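Local coordinates for protein quinoline 2-oxidoreductase large subunit (PDB 1T3Q) that probably oxidises quinoline at carbon 2, as the molybdenum-cofactor-binding large subunit of a xanthine dehydrogenase family hydroxylase, at residues 18-23 with 510-515; 11-16 with 514-519; 494-499 with 526-531. All blocks are in the same frame, centred on the assembly; numbering follows the deposited sequence.

Contact 1: residues 18-23 with 510-515; sequences VLRRED and HETTLA. With MCN (pterin cytosine dinucleotide), chain N.
Thr512 OG1 works in both directions: it accepts the backbone N-H of Arg21 (N to OG1 2.9 Å, 154° at the hydrogen) and donates to Glu22, where OE1 lies 2.7 Å from OG1 and is met on its syn side. These two bonds fix the rotation of the threonine and leave its CG2 against Val18 CG1 at 4.0 Å. Arg21 crosses Glu511 at an angle, its CG 3.8 Å from Glu511 CG, and a bend at chi3 (61°) sets the guanidinium with Ala515 CB over one face, 3.5 Å from NH2. A water joins Arg21 NH2 to Glu511 O, while NH1 and NH2 also reach the carbonyls of Ala526 and Val529. All the helical partners belong to the first turns of helix 510-522 in the cofactor-binding domain, where His510 NE2 donates almost straight (171°) to O2B of the pterin cytosine dinucleotide at 2.7 Å. With an alanine in place of Arg21, the carbonyls of Ala526 and Val529 would probably each lose the guanidinium N-H they accept, and the Ala515 methyl its cover. Farther out, Glu22 CG sits over the guanidinium of Arg20, which grips Asp23 OD1 through NE and NH1 and also donates to Gln106 O of the small subunit. Glu511 OE2 is salt-bridged to Arg25.

Contact 2: residues 11-16 with 514-519; sequences KKSIGT and LAQIAA
A type II beta turn, Ser13 to Thr16, docks on helix 510-522 through the side chain of Gln516, whose amide nitrogen links the two ends of the turn. Gln516 NE2 lies 3.1 Å from Ser13 O and 3.0 Å from Thr16 O, donating a hydrogen bond to each carbonyl, so both amide hydrogens are used. The approaches differ: at Ser13 O the nitrogen comes from well above the carbonyl plane (63° out of it), whereas at Thr16 O it is tilted from the plane by only 21°. Ser13 O also takes the turn's own N-H, from Thr16 N at 3.0 Å, and the hydroxyl of the same residue, with Thr16 OG1 2.6 Å from it in the carbonyl plane, on a lone pair. Thr16 OG1 reaches it because chi1 (68°) places the hydroxyl between the backbone N and the carbonyl carbon. Three donors thus converge on Ser13 O and tie the turn to itself and to the helix. The extended Gln516 chain also runs past Ser13, whose OG lies 3.2 Å from Gln516 CG. On the apolar side, Ile14 CD1 rests 3.9 Å from Ile517 CA. At the backbone angles of Gly15, third in the turn, a side chain would run into the carbonyl O of Ile14, which calls for glycine. Around this core, the Asp520 carboxylate accepts the backbone N-H groups of Lys12, Ser13 and Ile14, and Gln516 OE1 accepts from Asn671 ND2, so both ends of the glutamine amide are bonded. Helix 510-522 turns other side chains elsewhere: Leu514 and Ala518 pack on Ile557 of helix 549-576, Ala518 also on Val499 of strand 497-501, and Ala519 on Val529 of strand 529-532.

Contact 3: residues 494-499 with 526-531; sequences TGKVTV and ASDVVI
The carboxylate of Asp528 has the methylene end of Lys496 laid over one face: Lys496 CD stands 3.5 Å from Asp528 CG, and CE is 3.3 Å from OD2. Bends at chi2 and chi4 of the lysine leave NZ 4.5 Å from Asp528 OD2, too far for a salt bridge, so this pair meets by carbon over carboxylate, with opposite charges merely nearby. Asp528 OD1 and Gly495 O are joined by a water that donates to both. Beyond them the chains run as parallel strands. Val497 N donates to Asp528 O at 2.8 Å, Val530 N to Val497 O and Val499 N to Val530 O, and Val529 CA adds a C-H contact to Val497 O. On one face Val497, Val499, Val529 and Ile531 pack together: Val499 CG2 meets Val529 CG1 at 3.9 Å, and Ile531, bent at chi2 (-58°), lays CD1 3.6 Å from Val499 CB. This face carries helix 510-522, the crossover of a beta-alpha-beta unit, with Leu522 on Val497 and Leu514 on Ile531. Thr498 and Val530 lie on the other face, where they pack on Arg230 and His242, respectively, of the second copy of this protein; strand 486-491 flanks strand 497-501 on its far side.

Overall arrangement
From the N terminus, the chain supplies the turn of residues 11-16, then the loop 18-23 leading into helix 23-27, and both are met again by the chain some 490 residues later. Contact 2 closes the longest of these loops, and contact 1, starting a little later, ends on the same helix 510-522, their helical segments sharing Leu514 and Ala515. Contact 3 is local, its strands joined through that helix and its flanking loops, and along the chain it crosses both others. The N-terminal arm is thus fastened to a beta-alpha-beta unit: contact 1 beside the cofactor-binding end of the helix, contact 2 farther along it, and contact 3 within the sheet under the helix.

Contact 1: residues 18-23 with 510-515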
loop_
_atom_site.group_PDB
_atom_site.type_symbol
_atom_site.label_atom_id
_atom_site.label_comp_id
_atom_site.label_asym_id
_atom_site.label_seq_id
_atom_site.Cartn_x
_atom_site.Cartn_y
_atom_site.Cartn_z
ATOM N N VAL B 18 -20.946 -17.742 13.450
ATOM C CA VAL B 18 -19.940 -16.809 13.941
ATOM C C VAL B 18 -20.220 -15.422 13.351
ATOM O O VAL B 18 -20.534 -15.300 12.163
ATOM C CB VAL B 18 -18.516 -17.275 13.516
ATOM C CG1 VAL B 18 -17.486 -16.196 13.805
ATOM C CG2 VAL B 18 -18.158 -18.562 14.244
ATOM N N LEU B 19 -20.131 -14.384 14.182
ATOM C CA LEU B 19 -20.363 -13.023 13.707
ATOM C C LEU B 19 -19.249 -12.645 12.734
ATOM O O LEU B 19 -18.088 -12.995 12.942
ATOM C CB LEU B 19 -20.405 -12.041 14.883
ATOM C CG LEU B 19 -21.559 -12.293 15.862
ATOM C CD1 LEU B 19 -21.575 -11.210 16.929
ATOM C CD2 LEU B 19 -22.885 -12.313 15.105
ATOM N N ARG B 20 -19.605 -11.921 11.679
ATOM C CA ARG B 20 -18.631 -11.545 10.659
ATOM C C ARG B 20 -17.536 -10.598 11.126
ATOM O O ARG B 20 -17.806 -9.530 11.666
ATOM C CB ARG B 20 -19.350 -10.945 9.445
ATOM C CG ARG B 20 -20.471 -11.821 8.899
ATOM C CD ARG B 20 -20.741 -11.503 7.437
ATOM N NE ARG B 20 -20.663 -10.064 7.192
ATOM C CZ ARG B 20 -20.557 -9.518 5.988
ATOM N NH1 ARG B 20 -20.482 -8.197 5.865
ATOM N NH2 ARG B 20 -20.528 -10.292 4.910
ATOM N N ARG B 21 -16.287 -10.983 10.896
ATOM C CA ARG B 21 -15.179 -10.137 11.300
ATOM C C ARG B 21 -15.061 -8.884 10.431
ATOM O O ARG B 21 -14.516 -7.873 10.870
ATOM C CB ARG B 21 -13.867 -10.933 11.289
ATOM C CG ARG B 21 -13.601 -11.719 10.024
ATOM C CD ARG B 21 -12.394 -12.642 10.198
ATOM N NE ARG B 21 -12.594 -13.628 11.263
ATOM C CZ ARG B 21 -11.703 -14.562 11.593
ATOM N NH1 ARG B 21 -11.962 -15.415 12.575
ATOM N NH2 ARG B 21 -10.553 -14.647 10.938
ATOM N N GLU B 22 -15.589 -8.929 9.211
ATOM C CA GLU B 22 -15.500 -7.759 8.342
ATOM C C GLU B 22 -16.494 -6.652 8.689
ATOM O O GLU B 22 -16.300 -5.496 8.306
ATOM C CB GLU B 22 -15.673 -8.157 6.868
ATOM C CG GLU B 22 -16.946 -8.909 6.544
ATOM C CD GLU B 22 -16.752 -10.419 6.543
ATOM O OE1 GLU B 22 -16.367 -10.976 7.594
ATOM O OE2 GLU B 22 -16.979 -11.051 5.486
ATOM N N ASP B 23 -17.547 -6.997 9.425
ATOM C CA ASP B 23 -18.580 -6.028 9.786
ATOM C C ASP B 23 -18.101 -4.779 10.502
ATOM O O ASP B 23 -18.621 -3.694 10.257
ATOM C CB ASP B 23 -19.658 -6.685 10.655
ATOM C CG ASP B 23 -20.589 -7.583 9.867
ATOM O OD1 ASP B 23 -20.370 -7.775 8.648
ATOM O OD2 ASP B 23 -21.546 -8.106 10.473
ATOM N N HIS B 510 -16.536 -14.583 2.973
ATOM C CA HIS B 510 -15.352 -15.456 2.940
ATOM C C HIS B 510 -14.357 -15.212 4.068
ATOM O O HIS B 510 -13.777 -16.142 4.617
ATOM C CB HIS B 510 -14.596 -15.270 1.622
ATOM C CG HIS B 510 -15.386 -15.640 0.411
ATOM N ND1 HIS B 510 -14.983 -15.315 -0.866
ATOM C CD2 HIS B 510 -16.541 -16.328 0.276
ATOM C CE1 HIS B 510 -15.855 -15.790 -1.735
ATOM N NE2 HIS B 510 -16.811 -16.411 -1.068
ATOM N N GLU B 511 -14.136 -13.942 4.379
ATOM C CA GLU B 511 -13.197 -13.549 5.410
ATOM C C GLU B 511 -13.527 -14.227 6.739
ATOM O O GLU B 511 -12.647 -14.464 7.568
ATOM C CB GLU B 511 -13.227 -12.025 5.535
ATOM C CG GLU B 511 -12.271 -11.428 6.529
ATOM C CD GLU B 511 -12.163 -9.919 6.360
ATOM O OE1 GLU B 511 -11.715 -9.247 7.308
ATOM O OE2 GLU B 511 -12.522 -9.411 5.272
ATOM N N THR B 512 -14.797 -14.555 6.929
ATOM C CA THR B 512 -15.225 -15.215 8.153
ATOM C C THR B 512 -15.374 -16.726 7.963
ATOM O O THR B 512 -14.783 -17.510 8.703
ATOM C CB THR B 512 -16.569 -14.621 8.652
ATOM O OG1 THR B 512 -16.376 -13.244 9.009
ATOM C CG2 THR B 512 -17.086 -15.387 9.861
ATOM N N THR B 513 -16.138 -17.136 6.958
ATOM C CA THR B 513 -16.364 -18.559 6.735
ATOM C C THR B 513 -15.130 -19.381 6.368
ATOM O O THR B 513 -15.021 -20.539 6.770
ATOM C CB THR B 513 -17.466 -18.787 5.680
ATOM O OG1 THR B 513 -17.162 -18.058 4.484
ATOM C CG2 THR B 513 -18.810 -18.330 6.225
ATOM N N LEU B 514 -14.200 -18.808 5.613
ATOM C CA LEU B 514 -13.006 -19.565 5.261
ATOM C C LEU B 514 -12.157 -19.785 6.513
ATOM O O LEU B 514 -11.454 -20.787 6.627
ATOM C CB LEU B 514 -12.191 -18.837 4.176
ATOM C CG LEU B 514 -12.888 -18.687 2.815
ATOM C CD1 LEU B 514 -11.947 -17.990 1.829
ATOM C CD2 LEU B 514 -13.300 -20.062 2.281
ATOM N N ALA B 515 -12.228 -18.850 7.459
ATOM C CA ALA B 515 -11.468 -18.978 8.695
ATOM C C ALA B 515 -12.051 -20.127 9.509
ATOM O O ALA B 515 -11.316 -20.867 10.160
ATOM C CB ALA B 515 -11.533 -17.676 9.504
HETATM N N1 MCN N . -21.878 -20.662 2.740
HETATM C C2 MCN N . -21.855 -21.358 3.993
HETATM N N3 MCN N . -22.084 -22.719 3.866
HETATM C C4 MCN N . -22.326 -23.415 2.686
HETATM C C5 MCN N . -22.351 -22.648 1.435
HETATM C C6 MCN N . -22.126 -21.292 1.464
HETATM O O2 MCN N . -21.678 -20.765 5.034
HETATM N N4 MCN N . -22.524 -24.716 2.685
HETATM C "C1'" MCN N . -21.582 -19.119 2.836
HETATM C C2D MCN N . -20.057 -18.789 2.497
HETATM O "O2'" MCN N . -19.599 -17.648 3.306
HETATM C "C3'" MCN N . -20.082 -18.540 1.003
HETATM C C4D MCN N . -21.394 -17.834 0.753
HETATM O O4D MCN N . -22.306 -18.314 1.863
HETATM O "O3'" MCN N . -18.934 -17.704 0.620
HETATM C "C5'" MCN N . -21.966 -17.966 -0.687
HETATM O "O5'" MCN N . -21.968 -19.343 -0.966
HETATM P PA MCN N . -21.263 -20.013 -2.210
HETATM O O1A MCN N . -20.100 -20.781 -1.663
HETATM O O2A MCN N . -22.396 -20.705 -2.951
HETATM O O3A MCN N . -20.759 -18.960 -3.344
HETATM P PB MCN N . -19.501 -17.970 -3.376
HETATM O O1B MCN N . -18.642 -18.396 -4.521
HETATM O O2B MCN N . -18.855 -17.863 -2.025
HETATM O O3B MCN N . -20.164 -16.540 -3.677
HETATM C C10 MCN N . -20.502 -16.164 -4.988
HETATM C "C9'" MCN N . -21.990 -16.261 -5.068
HETATM C "C8'" MCN N . -22.341 -15.762 -6.490
HETATM S "S8'" MCN N . -21.682 -16.747 -7.828
HETATM C "C7'" MCN N . -23.097 -14.703 -6.788
HETATM S "S7'" MCN N . -23.474 -14.132 -8.438
HETATM C "C6'" MCN N . -23.643 -13.838 -5.602
HETATM C C7 MCN N . -23.780 -14.668 -4.353
HETATM O "O9'" MCN N . -22.564 -15.327 -4.039
HETATM N "N5'" MCN N . -22.745 -12.611 -5.552
HETATM C C4A MCN N . -22.935 -11.974 -4.263
HETATM N "N8'" MCN N . -24.151 -13.799 -3.186
HETATM C C4B MCN N . -23.629 -12.473 -3.145
HETATM N "N1'" MCN N . -23.788 -11.815 -1.899
HETATM C "C2'" MCN N . -23.206 -10.596 -1.822
HETATM N "N2'" MCN N . -23.342 -9.921 -0.660
HETATM N "N3'" MCN N . -22.480 -10.036 -2.855
HETATM C "C4'" MCN N . -22.262 -10.651 -4.143
HETATM O "O4'" MCN N . -21.613 -10.094 -4.995
HETATM O O HOH W 1 -9.991 -13.511 8.352
HETATM O O HOH W 2 -15.419 -11.647 3.142
#

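Contact 2: residues 11-16 with 514-519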
loop_
_atom_site.group_PDB
_atom_site.type_symbol
_atom_site.label_atom_id
_atom_site.label_comp_id
_atom_site.label_asym_id
_atom_site.label_seq_id
_atom_site.Cartn_x
_atom_site.Cartn_y
_atom_site.Cartn_z
ATOM N N LYS B 11 -15.930 -31.166 12.588
ATOM C CA LYS B 11 -16.634 -29.895 12.648
ATOM C C LYS B 11 -16.734 -29.364 14.077
ATOM O O LYS B 11 -17.075 -30.097 15.006
ATOM C CB LYS B 11 -18.035 -30.043 12.053
ATOM C CG LYS B 11 -18.039 -30.408 10.583
ATOM C CD LYS B 11 -19.452 -30.529 10.032
ATOM C CE LYS B 11 -20.185 -31.722 10.620
ATOM N NZ LYS B 11 -21.538 -31.885 10.011
ATOM N N LYS B 12 -16.411 -28.087 14.241
ATOM C CA LYS B 12 -16.482 -27.423 15.535
ATOM C C LYS B 12 -16.971 -26.009 15.252
ATOM O O LYS B 12 -18.069 -25.639 15.662
ATOM C CB LYS B 12 -15.109 -27.386 16.209
ATOM N N SER B 13 -16.163 -25.227 14.538
ATOM C CA SER B 13 -16.548 -23.864 14.173
ATOM C C SER B 13 -17.562 -23.965 13.034
ATOM O O SER B 13 -18.575 -23.267 13.018
ATOM C CB SER B 13 -15.326 -23.059 13.719
ATOM O OG SER B 13 -15.686 -21.727 13.395
ATOM N N ILE B 14 -17.278 -24.844 12.077
ATOM C CA ILE B 14 -18.178 -25.065 10.956
ATOM C C ILE B 14 -19.539 -25.486 11.503
ATOM O O ILE B 14 -19.631 -26.402 12.330
ATOM C CB ILE B 14 -17.647 -26.185 10.022
ATOM C CG1 ILE B 14 -16.374 -25.715 9.315
ATOM C CG2 ILE B 14 -18.717 -26.570 9.005
ATOM C CD1 ILE B 14 -15.687 -26.798 8.489
ATOM N N GLY B 15 -20.590 -24.815 11.037
ATOM C CA GLY B 15 -21.937 -25.121 11.487
ATOM C C GLY B 15 -22.465 -24.103 12.483
ATOM O O GLY B 15 -23.643 -24.126 12.839
ATOM N N THR B 16 -21.595 -23.209 12.940
ATOM C CA THR B 16 -21.996 -22.186 13.898
ATOM C C THR B 16 -22.047 -20.812 13.240
ATOM O O THR B 16 -21.252 -20.509 12.344
ATOM C CB THR B 16 -21.035 -22.143 15.106
ATOM O OG1 THR B 16 -19.746 -21.674 14.695
ATOM C CG2 THR B 16 -20.896 -23.536 15.712
ATOM N N LEU B 514 -14.200 -18.808 5.613
ATOM C CA LEU B 514 -13.006 -19.565 5.261
ATOM C C LEU B 514 -12.157 -19.785 6.513
ATOM O O LEU B 514 -11.454 -20.787 6.627
ATOM C CB LEU B 514 -12.191 -18.837 4.176
ATOM C CG LEU B 514 -12.888 -18.687 2.815
ATOM C CD1 LEU B 514 -11.947 -17.990 1.829
ATOM C CD2 LEU B 514 -13.300 -20.062 2.281
ATOM N N ALA B 515 -12.228 -18.850 7.459
ATOM C CA ALA B 515 -11.468 -18.978 8.695
ATOM C C ALA B 515 -12.051 -20.127 9.509
ATOM O O ALA B 515 -11.316 -20.867 10.160
ATOM C CB ALA B 515 -11.533 -17.676 9.504
ATOM N N GLN B 516 -13.377 -20.248 9.481
ATOM C CA GLN B 516 -14.073 -21.309 10.202
ATOM C C GLN B 516 -13.627 -22.671 9.680
ATOM O O GLN B 516 -13.447 -23.617 10.449
ATOM C CB GLN B 516 -15.589 -21.156 10.034
ATOM C CG GLN B 516 -16.173 -19.963 10.785
ATOM C CD GLN B 516 -17.674 -19.841 10.603
ATOM O OE1 GLN B 516 -18.149 -19.051 9.793
ATOM N NE2 GLN B 516 -18.430 -20.642 11.353
ATOM N N ILE B 517 -13.445 -22.766 8.368
ATOM C CA ILE B 517 -13.008 -24.010 7.742
ATOM C C ILE B 517 -11.577 -24.347 8.157
ATOM O O ILE B 517 -11.292 -25.470 8.575
ATOM C CB ILE B 517 -13.057 -23.911 6.192
ATOM C CG1 ILE B 517 -14.508 -23.781 5.720
ATOM C CG2 ILE B 517 -12.392 -25.143 5.568
ATOM C CD1 ILE B 517 -14.651 -23.494 4.235
ATOM N N ALA B 518 -10.679 -23.372 8.046
ATOM C CA ALA B 518 -9.281 -23.592 8.393
ATOM C C ALA B 518 -9.109 -23.960 9.863
ATOM O O ALA B 518 -8.288 -24.812 10.210
ATOM C CB ALA B 518 -8.458 -22.347 8.064
ATOM N N ALA B 519 -9.882 -23.305 10.721
ATOM C CA ALA B 519 -9.827 -23.553 12.156
ATOM C C ALA B 519 -10.147 -25.017 12.454
ATOM O O ALA B 519 -9.444 -25.676 13.226
ATOM C CB ALA B 519 -10.817 -22.651 12.869
#

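Contact 3: residues 494-499 with 526-531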
loop_
_atom_site.group_PDB
_atom_site.type_symbol
_atom_site.label_atom_id
_atom_site.label_comp_id
_atom_site.label_asym_id
_atom_site.label_seq_id
_atom_site.Cartn_x
_atom_site.Cartn_y
_atom_site.Cartn_z
ATOM N N THR B 494 3.976 -19.060 16.687
ATOM C CA THR B 494 3.260 -19.048 17.960
ATOM C C THR B 494 1.996 -19.900 17.955
ATOM O O THR B 494 1.269 -19.946 18.948
ATOM C CB THR B 494 2.891 -17.609 18.388
ATOM O OG1 THR B 494 2.040 -17.010 17.402
ATOM C CG2 THR B 494 4.150 -16.772 18.542
ATOM N N GLY B 495 1.734 -20.578 16.841
ATOM C CA GLY B 495 0.555 -21.423 16.762
ATOM C C GLY B 495 -0.658 -20.802 16.090
ATOM O O GLY B 495 -1.731 -21.401 16.073
ATOM N N LYS B 496 -0.504 -19.596 15.552
ATOM C CA LYS B 496 -1.611 -18.946 14.871
ATOM C C LYS B 496 -1.585 -19.437 13.425
ATOM O O LYS B 496 -0.611 -20.060 13.005
ATOM C CB LYS B 496 -1.468 -17.422 14.953
ATOM C CG LYS B 496 -1.492 -16.885 16.383
ATOM C CD LYS B 496 -2.735 -17.355 17.129
ATOM C CE LYS B 496 -2.872 -16.703 18.503
ATOM N NZ LYS B 496 -1.728 -16.994 19.404
ATOM N N VAL B 497 -2.646 -19.169 12.672
ATOM C CA VAL B 497 -2.730 -19.647 11.295
ATOM C C VAL B 497 -2.997 -18.546 10.269
ATOM O O VAL B 497 -3.898 -17.729 10.446
ATOM C CB VAL B 497 -3.842 -20.709 11.169
ATOM C CG1 VAL B 497 -3.901 -21.249 9.755
ATOM C CG2 VAL B 497 -3.595 -21.841 12.159
ATOM N N THR B 498 -2.214 -18.550 9.190
ATOM C CA THR B 498 -2.359 -17.570 8.114
ATOM C C THR B 498 -2.758 -18.298 6.833
ATOM O O THR B 498 -2.009 -19.132 6.325
ATOM C CB THR B 498 -1.043 -16.816 7.860
ATOM O OG1 THR B 498 -0.646 -16.136 9.057
ATOM C CG2 THR B 498 -1.219 -15.794 6.733
ATOM N N VAL B 499 -3.947 -17.985 6.329
ATOM C CA VAL B 499 -4.470 -18.600 5.114
ATOM C C VAL B 499 -4.469 -17.585 3.978
ATOM O O VAL B 499 -4.837 -16.426 4.173
ATOM C CB VAL B 499 -5.926 -19.091 5.322
ATOM C CG1 VAL B 499 -6.462 -19.720 4.044
ATOM C CG2 VAL B 499 -5.978 -20.085 6.468
ATOM N N ALA B 526 -11.156 -20.356 15.607
ATOM C CA ALA B 526 -11.232 -19.555 14.392
ATOM C C ALA B 526 -10.591 -18.189 14.637
ATOM O O ALA B 526 -10.073 -17.564 13.716
ATOM C CB ALA B 526 -12.689 -19.391 13.959
ATOM N N SER B 527 -10.610 -17.737 15.886
ATOM C CA SER B 527 -10.025 -16.444 16.228
ATOM C C SER B 527 -8.507 -16.453 16.056
ATOM O O SER B 527 -7.878 -15.394 16.040
ATOM C CB SER B 527 -10.379 -16.068 17.669
ATOM O OG SER B 527 -9.837 -17.002 18.586
ATOM N N ASP B 528 -7.924 -17.645 15.934
ATOM C CA ASP B 528 -6.477 -17.785 15.752
ATOM C C ASP B 528 -6.109 -17.897 14.275
ATOM O O ASP B 528 -4.956 -18.152 13.935
ATOM C CB ASP B 528 -5.954 -19.028 16.476
ATOM C CG ASP B 528 -5.798 -18.818 17.961
ATOM O OD1 ASP B 528 -5.411 -19.780 18.654
ATOM O OD2 ASP B 528 -6.054 -17.693 18.434
ATOM N N VAL B 529 -7.098 -17.702 13.412
ATOM C CA VAL B 529 -6.895 -17.803 11.971
ATOM C C VAL B 529 -7.204 -16.501 11.250
ATOM O O VAL B 529 -8.156 -15.806 11.598
ATOM C CB VAL B 529 -7.822 -18.889 11.372
ATOM C CG1 VAL B 529 -7.583 -19.024 9.873
ATOM C CG2 VAL B 529 -7.593 -20.211 12.079
ATOM N N VAL B 530 -6.404 -16.162 10.242
ATOM C CA VAL B 530 -6.686 -14.967 9.460
ATOM C C VAL B 530 -6.708 -15.332 7.980
ATOM O O VAL B 530 -5.887 -16.124 7.515
ATOM C CB VAL B 530 -5.656 -13.829 9.692
ATOM C CG1 VAL B 530 -4.270 -14.242 9.216
ATOM C CG2 VAL B 530 -6.110 -12.584 8.947
ATOM N N ILE B 531 -7.672 -14.776 7.255
ATOM C CA ILE B 531 -7.793 -15.032 5.830
ATOM C C ILE B 531 -7.212 -13.862 5.037
ATOM O O ILE B 531 -7.626 -12.712 5.205
ATOM C CB ILE B 531 -9.265 -15.234 5.416
ATOM C CG1 ILE B 531 -9.873 -16.399 6.205
ATOM C CG2 ILE B 531 -9.357 -15.511 3.910
ATOM C CD1 ILE B 531 -9.132 -17.716 6.030
HETATM O O HOH W 3 -3.530 -21.700 17.989
#